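Local coordinates for protein hydrogen peroxide-inducible genes activator (Corynebacterium glutamicum, PDB 6G1D) that probably senses hydrogen peroxide as a LysR-type transcription factor and, through a DNA-binding helix-turn-helix domain, controls genes of the peroxide response, at residues Q14-F18 against A44-L48; E135-K139 against D204-S208; D181-A185 against E196-L200; N271-V276 against T320-V325. The protein carries 1 engineered substitution. One frame throughout, in Å; residues are numbered along the deposited sequence.

Contact 1: Q14-F18 against A44-L48; sequences QLRTF and ALVAL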
loop_
_atom_site.group_PDB
_atom_site.type_symbol
_atom_site.label_atom_id
_atom_site.label_comp_id
_atom_site.label_asym_id
_atom_site.label_seq_id
_atom_site.Cartn_x
_atom_site.Cartn_y
_atom_site.Cartn_z
ATOM N N GLN B 14 -3.069 20.562 -35.303
ATOM C CA GLN B 14 -2.015 19.689 -35.791
ATOM C C GLN B 14 -1.559 18.721 -34.738
ATOM O O GLN B 14 -1.314 17.557 -35.028
ATOM C CB GLN B 14 -0.830 20.535 -36.297
ATOM C CG GLN B 14 -1.132 21.200 -37.651
ATOM C CD GLN B 14 -0.223 22.370 -37.965
ATOM O OE1 GLN B 14 0.623 22.796 -37.158
ATOM N NE2 GLN B 14 -0.371 22.864 -39.182
ATOM N N LEU B 15 -1.435 19.194 -33.502
ATOM C CA LEU B 15 -1.059 18.328 -32.399
ATOM C C LEU B 15 -2.108 17.263 -32.148
ATOM O O LEU B 15 -1.736 16.110 -31.876
ATOM C CB LEU B 15 -0.766 19.135 -31.138
ATOM C CG LEU B 15 0.491 20.046 -31.220
ATOM C CD1 LEU B 15 0.654 20.781 -29.893
ATOM C CD2 LEU B 15 1.729 19.256 -31.535
ATOM N N ARG B 16 -3.402 17.621 -32.225
ATOM C CA ARG B 16 -4.476 16.623 -32.061
ATOM C C ARG B 16 -4.344 15.543 -33.123
ATOM O O ARG B 16 -4.419 14.354 -32.822
ATOM C CB ARG B 16 -5.873 17.251 -32.113
ATOM C CG ARG B 16 -6.173 18.040 -30.831
ATOM C CD ARG B 16 -7.596 18.475 -30.545
ATOM N NE ARG B 16 -7.918 19.797 -31.090
ATOM C CZ ARG B 16 -7.845 20.984 -30.463
ATOM N NH1 ARG B 16 -7.472 21.126 -29.174
ATOM N NH2 ARG B 16 -8.213 22.077 -31.147
ATOM N N THR B 17 -4.098 15.935 -34.366
ATOM C CA THR B 17 -3.874 14.957 -35.419
ATOM C C THR B 17 -2.736 14.008 -35.103
ATOM O O THR B 17 -2.879 12.801 -35.243
ATOM C CB THR B 17 -3.647 15.635 -36.796
ATOM O OG1 THR B 17 -4.875 16.120 -37.282
ATOM C CG2 THR B 17 -3.089 14.663 -37.826
ATOM N N PHE B 18 -1.603 14.556 -34.702
ATOM C CA PHE B 18 -0.440 13.713 -34.360
ATOM C C PHE B 18 -0.764 12.721 -33.234
ATOM O O PHE B 18 -0.477 11.538 -33.333
ATOM C CB PHE B 18 0.737 14.629 -33.956
ATOM C CG PHE B 18 1.896 13.937 -33.324
ATOM C CD1 PHE B 18 2.400 12.740 -33.839
ATOM C CD2 PHE B 18 2.533 14.502 -32.215
ATOM C CE1 PHE B 18 3.494 12.136 -33.255
ATOM C CE2 PHE B 18 3.601 13.872 -31.627
ATOM C CZ PHE B 18 4.069 12.697 -32.157
ATOM N N ALA B 44 -2.650 17.877 -42.355
ATOM C CA ALA B 44 -2.313 18.379 -41.023
ATOM C C ALA B 44 -1.028 17.739 -40.504
ATOM O O ALA B 44 -0.159 18.427 -39.962
ATOM C CB ALA B 44 -3.457 18.133 -40.039
ATOM N N LEU B 45 -0.900 16.424 -40.663
ATOM C CA LEU B 45 0.301 15.738 -40.197
ATOM C C LEU B 45 1.523 16.196 -40.989
ATOM O O LEU B 45 2.551 16.456 -40.396
ATOM C CB LEU B 45 0.161 14.230 -40.325
ATOM C CG LEU B 45 1.411 13.408 -39.953
ATOM C CD1 LEU B 45 1.765 13.584 -38.491
ATOM C CD2 LEU B 45 1.269 11.954 -40.382
ATOM N N VAL B 46 1.423 16.272 -42.312
ATOM C CA VAL B 46 2.549 16.679 -43.178
ATOM C C VAL B 46 2.928 18.146 -42.917
ATOM O O VAL B 46 4.088 18.484 -42.936
ATOM C CB VAL B 46 2.245 16.406 -44.697
ATOM C CG1 VAL B 46 3.227 17.094 -45.640
ATOM C CG2 VAL B 46 2.203 14.905 -44.961
ATOM N N ALA B 47 1.960 19.002 -42.642
ATOM C CA ALA B 47 2.237 20.397 -42.254
ATOM C C ALA B 47 3.039 20.442 -40.956
ATOM O O ALA B 47 3.991 21.216 -40.837
ATOM C CB ALA B 47 0.946 21.202 -42.114
ATOM N N LEU B 48 2.661 19.603 -39.990
ATOM C CA LEU B 48 3.397 19.492 -38.741
ATOM C C LEU B 48 4.831 18.986 -38.982
ATOM O O LEU B 48 5.789 19.568 -38.493
ATOM C CB LEU B 48 2.650 18.584 -37.756
ATOM C CG LEU B 48 3.259 18.420 -36.364
ATOM C CD1 LEU B 48 3.402 19.729 -35.620
ATOM C CD2 LEU B 48 2.383 17.473 -35.557
#
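Gln14 lies across the flank of helix 38-52 near Ala44 and Ala47. With CG anti to its own carbonyl carbon (chi1 -74°) and the chain extended beyond it, the side chain passes CG over the carbonyl of Ala44, 3.7 Å from Ala44 O, and sets its amide NE2 3.6 Å from the methyl CB of Ala47. The other amide atom, OE1, is hydrogen-bonded to Tyr8 OH, which helps set the rotation of the amide. The backbone of Gln14 takes part too: its O, which accepts from Phe18 N, has Leu48 CD2 beside it at 3.7 Å. Leu15 starts away from the second helix, yet its CD2 returns to within 4.4 Å of Leu48 CD1; the same side chain packs on Thr80 and Leu81 of helix 68-95 and on Phe87 of the second subunit. These helices belong to the winged helix-turn-helix of LysR regulators, in which helix 38-52, following helix 27-33, is, by family topology, probably the recognition helix. Short-segment axes 8.8 Å apart, at 107° between their N-to-C directions, record a steep crossing. Thr17 straddles the crossing: OG1 meets Ala44 CB at 3.7 Å, whereas CG2 lies 4.1 Å from Leu45 CB. Phe18 uses CB, 3.7 Å from Leu48 CD2, while its side chain also packs on Leu56 and Ala77.

Contact 2: E135-K139 against D204-S208; sequences EDQTK and DDGHS. Engineered in segment 204-208: Ser208 (natural residue Cys). With SO4 (sulfate ion), chain M.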
loop_
_atom_site.group_PDB
_atom_site.type_symbol
_atom_site.label_atom_id
_atom_site.label_comp_id
_atom_site.label_asym_id
_atom_site.label_seq_id
_atom_site.Cartn_x
_atom_site.Cartn_y
_atom_site.Cartn_z
ATOM N N GLU B 135 -14.308 10.380 -3.199
ATOM C CA GLU B 135 -14.836 9.785 -1.983
ATOM C C GLU B 135 -13.616 9.231 -1.256
ATOM O O GLU B 135 -12.939 8.354 -1.779
ATOM C CB GLU B 135 -15.795 8.652 -2.317
ATOM C CG GLU B 135 -16.358 7.965 -1.094
ATOM C CD GLU B 135 -17.246 6.776 -1.420
ATOM O OE1 GLU B 135 -16.897 6.006 -2.358
ATOM O OE2 GLU B 135 -18.253 6.584 -0.711
ATOM N N ASP B 136 -13.314 9.751 -0.078
ATOM C CA ASP B 136 -12.145 9.279 0.681
ATOM C C ASP B 136 -12.312 9.698 2.124
ATOM O O ASP B 136 -13.142 10.522 2.454
ATOM C CB ASP B 136 -10.826 9.837 0.088
ATOM C CG ASP B 136 -9.613 8.859 0.252
ATOM O OD1 ASP B 136 -9.562 8.039 1.199
ATOM O OD2 ASP B 136 -8.680 8.919 -0.576
ATOM N N GLN B 137 -11.524 9.088 2.997
ATOM C CA GLN B 137 -11.572 9.371 4.429
ATOM C C GLN B 137 -11.008 10.761 4.716
ATOM O O GLN B 137 -10.245 11.341 3.919
ATOM C CB GLN B 137 -10.799 8.290 5.188
ATOM C CG GLN B 137 -11.497 6.931 5.103
ATOM C CD GLN B 137 -10.661 5.754 5.633
ATOM O OE1 GLN B 137 -11.192 4.670 5.822
ATOM N NE2 GLN B 137 -9.365 5.959 5.871
ATOM N N THR B 138 -11.384 11.252 5.889
ATOM C CA THR B 138 -11.189 12.632 6.298
ATOM C C THR B 138 -9.744 13.131 6.164
ATOM O O THR B 138 -9.496 14.188 5.585
ATOM C CB THR B 138 -11.710 12.796 7.743
ATOM O OG1 THR B 138 -13.134 12.429 7.813
ATOM C CG2 THR B 138 -11.528 14.215 8.216
ATOM N N LYS B 139 -8.799 12.368 6.706
ATOM C CA LYS B 139 -7.376 12.739 6.705
ATOM C C LYS B 139 -6.885 12.908 5.265
ATOM O O LYS B 139 -6.169 13.870 4.972
ATOM C CB LYS B 139 -6.558 11.682 7.462
ATOM C CG LYS B 139 -5.055 11.960 7.525
ATOM C CD LYS B 139 -4.242 10.783 8.063
ATOM C CE LYS B 139 -2.758 11.145 8.061
ATOM N NZ LYS B 139 -1.910 10.009 8.489
ATOM N N ASP B 204 -13.424 0.508 10.698
ATOM C CA ASP B 204 -12.084 0.665 11.311
ATOM C C ASP B 204 -11.811 2.134 11.684
ATOM O O ASP B 204 -12.594 3.029 11.348
ATOM C CB ASP B 204 -10.972 0.106 10.414
ATOM C CG ASP B 204 -10.858 0.848 9.116
ATOM O OD1 ASP B 204 -11.521 0.386 8.173
ATOM O OD2 ASP B 204 -10.216 1.928 9.055
ATOM N N ASP B 205 -10.697 2.358 12.384
ATOM C CA ASP B 205 -10.300 3.659 12.954
ATOM C C ASP B 205 -10.129 4.820 11.955
ATOM O O ASP B 205 -10.110 5.971 12.366
ATOM C CB ASP B 205 -8.911 3.507 13.670
ATOM C CG ASP B 205 -8.946 2.606 14.859
ATOM O OD1 ASP B 205 -9.894 1.828 15.039
ATOM O OD2 ASP B 205 -7.998 2.694 15.676
ATOM N N GLY B 206 -9.954 4.526 10.668
ATOM C CA GLY B 206 -9.858 5.564 9.650
ATOM C C GLY B 206 -11.160 6.322 9.342
ATOM O O GLY B 206 -11.124 7.364 8.681
ATOM N N HIS B 207 -12.301 5.823 9.819
ATOM C CA HIS B 207 -13.607 6.414 9.521
ATOM C C HIS B 207 -14.052 7.271 10.688
ATOM O O HIS B 207 -14.012 6.832 11.841
ATOM C CB HIS B 207 -14.614 5.293 9.254
ATOM C CG HIS B 207 -14.286 4.480 8.044
ATOM N ND1 HIS B 207 -14.785 4.758 6.780
ATOM C CD2 HIS B 207 -13.470 3.409 7.897
ATOM C CE1 HIS B 207 -14.332 3.854 5.923
ATOM N NE2 HIS B 207 -13.523 3.035 6.570
ATOM N N SER B 208 -14.480 8.494 10.416
ATOM C CA SER B 208 -14.996 9.381 11.487
ATOM C C SER B 208 -16.239 8.800 12.224
ATOM O O SER B 208 -16.464 9.092 13.405
ATOM C CB SER B 208 -15.331 10.782 10.934
ATOM O OG SER B 208 -16.369 10.716 9.954
HETATM S S SO4 M . -16.291 8.293 7.402
HETATM O O1 SO4 M . -17.611 8.845 6.552
HETATM O O2 SO4 M . -14.962 9.342 7.622
HETATM O O3 SO4 M . -16.988 7.833 8.844
HETATM O O4 SO4 M . -15.780 7.034 6.525
HETATM O O HOH W 1 -15.401 13.307 9.055
HETATM O O HOH W 2 -9.043 9.479 8.183
#
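Gln137 meeting Gly206 and His207 makes a polar contact at the surface, where the start of helix 138-147 faces the start of helix 208-219; Gln137 and His207 are the respective N-cap residues. The Gln137 side chain runs extended along the Gly206 carbonyl, with CD 3.5 Å from Gly206 O. Its OE1 reaches over one face of the His207 imidazole, offset toward the rim, and stands 2.9 Å from His207 NE2. An N-H on NE2 would point outward in the ring plane, so this approach is not a hydrogen bond; amide and ring planes are 79° apart. Two waters join the segments. One links Thr138 OG1 to Ser208 OG, and the other donates to Gly206 O at 3.0 Å while accepting from Lys139 N. An Asx turn shapes the approach to His207: Asp204 OD2 accepts from Gly206 N at 3.1 Å, while OD1 forms a salt bridge with Arg233. A sulfate, probably from the crystallisation liquor, accepts from Ser208 N through O2 at 3.0 Å, with an N-H...O angle of 163°, and from His207 ND1 through O4 across a doubtfully short distance. Leu209 N and Thr109 OG1 also bond to it. Ser208 is an engineered replacement of a natural cysteine, consistent with the peroxidatic position of OxyR; backbone N-H groups at the start of a helix, gathered round an oxyanion, form a typical helix-N-terminal anion site.

Contact 3: D181-A185 against E196-L200; sequences DHPFA and EDLDL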
loop_
_atom_site.group_PDB
_atom_site.type_symbol
_atom_site.label_atom_id
_atom_site.label_comp_id
_atom_site.label_asym_id
_atom_site.label_seq_id
_atom_site.Cartn_x
_atom_site.Cartn_y
_atom_site.Cartn_z
ATOM N N ASP B 181 -34.257 -10.300 15.068
ATOM C CA ASP B 181 -34.621 -10.965 16.338
ATOM C C ASP B 181 -33.978 -10.347 17.616
ATOM O O ASP B 181 -34.169 -10.843 18.690
ATOM C CB ASP B 181 -34.324 -12.468 16.240
ATOM C CG ASP B 181 -32.838 -12.789 16.161
ATOM O OD1 ASP B 181 -32.005 -11.870 16.105
ATOM O OD2 ASP B 181 -32.469 -13.978 16.078
ATOM N N HIS B 182 -33.258 -9.235 17.492
ATOM C CA HIS B 182 -32.637 -8.612 18.637
ATOM C C HIS B 182 -33.690 -7.984 19.518
ATOM O O HIS B 182 -34.710 -7.491 19.046
ATOM C CB HIS B 182 -31.589 -7.585 18.187
ATOM C CG HIS B 182 -30.835 -6.936 19.309
ATOM N ND1 HIS B 182 -31.220 -5.773 19.932
ATOM C CD2 HIS B 182 -29.680 -7.320 19.902
ATOM C CE1 HIS B 182 -30.334 -5.475 20.867
ATOM N NE2 HIS B 182 -29.399 -6.406 20.879
ATOM N N PRO B 183 -33.463 -8.009 20.848
ATOM C CA PRO B 183 -34.515 -7.448 21.729
ATOM C C PRO B 183 -34.844 -5.946 21.609
ATOM O O PRO B 183 -35.916 -5.513 21.994
ATOM C CB PRO B 183 -33.986 -7.787 23.133
ATOM C CG PRO B 183 -32.513 -8.121 22.951
ATOM C CD PRO B 183 -32.465 -8.781 21.602
ATOM N N PHE B 184 -33.907 -5.148 21.133
ATOM C CA PHE B 184 -34.138 -3.724 20.844
ATOM C C PHE B 184 -34.867 -3.434 19.539
ATOM O O PHE B 184 -35.278 -2.313 19.369
ATOM C CB PHE B 184 -32.841 -2.907 20.860
ATOM C CG PHE B 184 -32.101 -2.904 22.177
ATOM C CD1 PHE B 184 -32.697 -3.347 23.374
ATOM C CD2 PHE B 184 -30.817 -2.382 22.236
ATOM C CE1 PHE B 184 -32.006 -3.309 24.562
ATOM C CE2 PHE B 184 -30.140 -2.321 23.449
ATOM C CZ PHE B 184 -30.723 -2.837 24.596
ATOM N N ALA B 185 -35.066 -4.424 18.678
ATOM C CA ALA B 185 -35.861 -4.233 17.464
ATOM C C ALA B 185 -37.123 -3.369 17.665
ATOM O O ALA B 185 -37.953 -3.673 18.467
ATOM C CB ALA B 185 -36.210 -5.577 16.870
ATOM N N GLU B 196 -24.196 -0.516 26.157
ATOM C CA GLU B 196 -23.486 -1.532 26.903
ATOM C C GLU B 196 -23.953 -2.920 26.503
ATOM O O GLU B 196 -23.194 -3.861 26.519
ATOM C CB GLU B 196 -23.711 -1.330 28.390
ATOM C CG GLU B 196 -22.496 -1.634 29.242
ATOM C CD GLU B 196 -22.052 -3.073 29.142
ATOM O OE1 GLU B 196 -20.833 -3.331 29.144
ATOM O OE2 GLU B 196 -22.927 -3.949 29.055
ATOM N N ASP B 197 -25.232 -3.035 26.202
ATOM C CA ASP B 197 -25.849 -4.293 25.846
ATOM C C ASP B 197 -25.691 -4.691 24.387
ATOM O O ASP B 197 -26.249 -5.720 23.989
ATOM C CB ASP B 197 -27.348 -4.232 26.177
ATOM C CG ASP B 197 -27.619 -3.943 27.641
ATOM O OD1 ASP B 197 -26.813 -4.350 28.517
ATOM O OD2 ASP B 197 -28.675 -3.316 27.884
ATOM N N LEU B 198 -24.988 -3.889 23.587
ATOM C CA LEU B 198 -24.758 -4.213 22.179
ATOM C C LEU B 198 -23.340 -4.684 21.993
ATOM O O LEU B 198 -22.421 -4.178 22.648
ATOM C CB LEU B 198 -24.994 -2.972 21.292
ATOM C CG LEU B 198 -26.405 -2.396 21.413
ATOM C CD1 LEU B 198 -26.579 -1.153 20.577
ATOM C CD2 LEU B 198 -27.424 -3.426 20.994
ATOM N N ASP B 199 -23.156 -5.660 21.105
ATOM C CA ASP B 199 -21.831 -5.953 20.565
ATOM C C ASP B 199 -21.709 -5.092 19.326
ATOM O O ASP B 199 -22.215 -5.479 18.275
ATOM C CB ASP B 199 -21.680 -7.447 20.223
ATOM C CG ASP B 199 -21.680 -8.327 21.467
ATOM O OD1 ASP B 199 -22.345 -9.378 21.425
ATOM O OD2 ASP B 199 -21.050 -7.956 22.496
ATOM N N LEU B 200 -21.054 -3.949 19.462
ATOM C CA LEU B 200 -20.951 -2.999 18.358
ATOM C C LEU B 200 -19.975 -3.472 17.307
ATOM O O LEU B 200 -18.852 -3.846 17.637
ATOM C CB LEU B 200 -20.547 -1.610 18.866
ATOM C CG LEU B 200 -21.560 -0.936 19.764
ATOM C CD1 LEU B 200 -20.908 0.327 20.349
ATOM C CD2 LEU B 200 -22.846 -0.630 18.979
#
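Leu198 closes against His182 and Phe184 within the long connection between strand 164-179 and helix 208-219 of the LysR substrate-binding domain, which has the fold of periplasmic binding proteins. His182 to Ala185 form a type I turn, closed by Ala185 N donating to His182 O at 3.1 Å, and both aromatic side chains start from it toward residues 197 and 198. The apolar part of the contact is concentrated on one methyl. Leu198 CD2 sits 3.8 Å from Phe184 CD2 and equally near CE2, and it also lies 3.6 Å from His182 CE1, so the branch bridges the two rings; it meets both obliquely. Phe184 is backed further by Leu190 and Ala194 of the same connection. Within the turn, Pro183 CD lies 3.4 Å above one face of the His182 imidazole, offset toward its rim, which probably restricts its rotation. Backbone bonding between Asp199 and Ser250 anchors the second segment just beyond Leu198. Two oxygens of Asp197 come up to ring edges. Asp197 O lies near the imidazole plane, 4.5 Å from His182 NE2. At the far end of the other ring, Asp197 OD2 approaches Phe184 CZ edge-on at 3.9 Å, with carboxylate and ring planes 54° apart.

Contact 4: N271-V276 against T320-V325; sequences NFNSDV and TLKQNV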
loop_
_atom_site.group_PDB
_atom_site.type_symbol
_atom_site.label_atom_id
_atom_site.label_comp_id
_atom_site.label_asym_id
_atom_site.label_seq_id
_atom_site.Cartn_x
_atom_site.Cartn_y
_atom_site.Cartn_z
ATOM N N ASN B 271 -34.208 3.509 18.197
ATOM C CA ASN B 271 -33.699 4.843 18.490
ATOM C C ASN B 271 -33.598 5.119 19.965
ATOM O O ASN B 271 -34.326 4.543 20.772
ATOM C CB ASN B 271 -34.598 5.915 17.856
ATOM C CG ASN B 271 -34.400 6.019 16.359
ATOM O OD1 ASN B 271 -33.340 6.463 15.908
ATOM N ND2 ASN B 271 -35.395 5.584 15.586
ATOM N N PHE B 272 -32.717 6.051 20.295
ATOM C CA PHE B 272 -32.634 6.604 21.619
ATOM C C PHE B 272 -33.809 7.536 21.833
ATOM O O PHE B 272 -34.388 8.033 20.862
ATOM C CB PHE B 272 -31.321 7.349 21.807
ATOM C CG PHE B 272 -30.117 6.484 21.619
ATOM C CD1 PHE B 272 -29.770 5.559 22.592
ATOM C CD2 PHE B 272 -29.330 6.618 20.503
ATOM C CE1 PHE B 272 -28.669 4.736 22.410
ATOM C CE2 PHE B 272 -28.234 5.807 20.306
ATOM C CZ PHE B 272 -27.899 4.862 21.259
ATOM N N ASN B 273 -34.150 7.764 23.107
ATOM C CA ASN B 273 -35.260 8.644 23.471
ATOM C C ASN B 273 -34.956 10.113 23.119
ATOM O O ASN B 273 -33.812 10.470 22.817
ATOM C CB ASN B 273 -35.693 8.459 24.937
ATOM C CG ASN B 273 -34.665 8.892 25.958
ATOM O OD1 ASN B 273 -34.321 10.060 26.079
ATOM N ND2 ASN B 273 -34.227 7.948 26.745
ATOM N N SER B 274 -36.005 10.923 23.162
ATOM C CA SER B 274 -35.985 12.333 22.791
ATOM C C SER B 274 -34.911 13.179 23.473
ATOM O O SER B 274 -34.366 14.068 22.835
ATOM C CB SER B 274 -37.366 12.974 23.039
ATOM O OG SER B 274 -38.367 12.371 22.256
ATOM N N ASP B 275 -34.609 12.884 24.736
ATOM C CA ASP B 275 -33.597 13.608 25.534
ATOM C C ASP B 275 -32.145 13.267 25.202
ATOM O O ASP B 275 -31.244 13.955 25.657
ATOM C CB ASP B 275 -33.779 13.340 27.050
ATOM C CG ASP B 275 -35.064 13.904 27.606
ATOM O OD1 ASP B 275 -35.216 15.142 27.590
ATOM O OD2 ASP B 275 -35.903 13.112 28.095
ATOM N N VAL B 276 -31.904 12.201 24.442
ATOM C CA VAL B 276 -30.537 11.793 24.098
ATOM C C VAL B 276 -30.095 12.431 22.775
ATOM O O VAL B 276 -30.823 12.446 21.805
ATOM C CB VAL B 276 -30.435 10.269 23.974
ATOM C CG1 VAL B 276 -29.031 9.851 23.517
ATOM C CG2 VAL B 276 -30.837 9.599 25.289
ATOM N N THR B 320 -38.980 4.311 11.589
ATOM C CA THR B 320 -39.228 5.449 12.455
ATOM C C THR B 320 -37.888 6.081 12.738
ATOM O O THR B 320 -36.932 5.364 12.993
ATOM C CB THR B 320 -39.903 5.004 13.767
ATOM O OG1 THR B 320 -41.116 4.328 13.437
ATOM C CG2 THR B 320 -40.241 6.195 14.695
ATOM N N LEU B 321 -37.824 7.415 12.638
ATOM C CA LEU B 321 -36.606 8.168 12.847
ATOM C C LEU B 321 -36.521 8.746 14.249
ATOM O O LEU B 321 -37.514 8.904 14.915
ATOM C CB LEU B 321 -36.511 9.288 11.816
ATOM C CG LEU B 321 -36.558 8.798 10.349
ATOM C CD1 LEU B 321 -36.443 9.997 9.420
ATOM C CD2 LEU B 321 -35.531 7.712 10.044
ATOM N N LYS B 322 -35.308 9.060 14.682
ATOM C CA LYS B 322 -35.089 9.715 15.959
ATOM C C LYS B 322 -35.935 10.972 16.083
ATOM O O LYS B 322 -36.025 11.757 15.151
ATOM C CB LYS B 322 -33.596 10.066 16.082
ATOM C CG LYS B 322 -33.166 10.865 17.302
ATOM C CD LYS B 322 -33.291 10.040 18.590
ATOM C CE LYS B 322 -32.383 10.607 19.675
ATOM N NZ LYS B 322 -32.794 11.969 20.042
ATOM N N GLN B 323 -36.532 11.146 17.248
ATOM C CA GLN B 323 -37.244 12.361 17.621
ATOM C C GLN B 323 -36.323 13.162 18.525
ATOM O O GLN B 323 -35.602 12.578 19.340
ATOM C CB GLN B 323 -38.525 12.006 18.401
ATOM C CG GLN B 323 -39.505 11.129 17.653
ATOM C CD GLN B 323 -39.888 11.700 16.288
ATOM O OE1 GLN B 323 -39.729 11.033 15.252
ATOM N NE2 GLN B 323 -40.384 12.938 16.279
ATOM N N ASN B 324 -36.329 14.481 18.367
ATOM C CA ASN B 324 -35.488 15.375 19.167
ATOM C C ASN B 324 -36.403 16.419 19.841
ATOM O O ASN B 324 -37.252 17.004 19.172
ATOM C CB ASN B 324 -34.392 15.995 18.285
ATOM C CG ASN B 324 -33.454 14.943 17.675
ATOM O OD1 ASN B 324 -32.725 14.270 18.398
ATOM N ND2 ASN B 324 -33.466 14.800 16.352
ATOM N N VAL B 325 -36.299 16.555 21.169
ATOM C CA VAL B 325 -37.157 17.463 21.985
ATOM C C VAL B 325 -38.664 17.298 21.708
ATOM O O VAL B 325 -39.348 16.464 22.305
ATOM C CB VAL B 325 -36.788 18.970 21.808
ATOM C CG1 VAL B 325 -37.256 19.787 23.013
ATOM C CG2 VAL B 325 -35.286 19.163 21.589
HETATM O O HOH W 3 -33.001 7.680 13.626
HETATM O O HOH W 4 -36.777 8.891 19.301
#
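Lys322 leaves its backbone with CG anti to N, then bends at chi2 (68°) and again at chi4 (64°), a hooked course that carries its ammonium to the carbonyls of the Asn273-Val276 turn. There NZ donates to Val276 O at 2.7 Å, with a C=O...N angle of 164°, close to the carbonyl axis. A weak bond of 3.3 Å goes from NZ to Asn273 O, the oxygen that also accepts Val276 N to close this type I turn. The lysine's own segment supplies two more acceptors: Asn324 OD1, 2.8 Å from NZ and met from above its carbonyl plane, and Gln323 O, with NZ tilted out of its carbonyl plane. Four oxygens thus surround a buried amine with three hydrogens, an environment that would probably keep it charged. Asn324 is itself oriented by Asp173 of strand 164-179, which receives its ND2.

Farther back, Asn271 faces the start of the tail. Its ND2 gives Thr320 O a weak bond of 3.0 Å, its stronger partner being Gln188, while OD1 takes a water at 2.6 Å that accepts in turn from Lys322 N. A second water donates to Phe272 O and accepts from Gln323 N, so waters tie the two segments together here. Nearer the end, Ser274 CA makes a straight C-H...O contact of 3.5 Å with Gln323 O. The arrangement is that of a C-terminal tail, extended beyond helix 293-316, docked by a buried lysine onto a type I turn interrupting strand 267-287.

Contact 1 is a buried helix-on-helix packing in the DNA-binding region, its centre about 67 Å from that of contact 4; the other three lie in the regulatory part of the chain. Contact 2 is a surface contact, whereas contacts 3 and 4 are partly buried. Segments 204-208, 181-185 and 196-200 all belong to the connection from strand 164-179 to helix 208-219, so contacts 2 and 3 share that element although their centres are about 26 Å apart. Contacts 3 and 4, about 17 Å apart by centres, both border Leu190. Chemistry follows place: aliphatic groups dominate contact 1, one leucine methyl against two rings contact 3, an amide, waters and an anion contact 2, and a lysine among carbonyls contact 4.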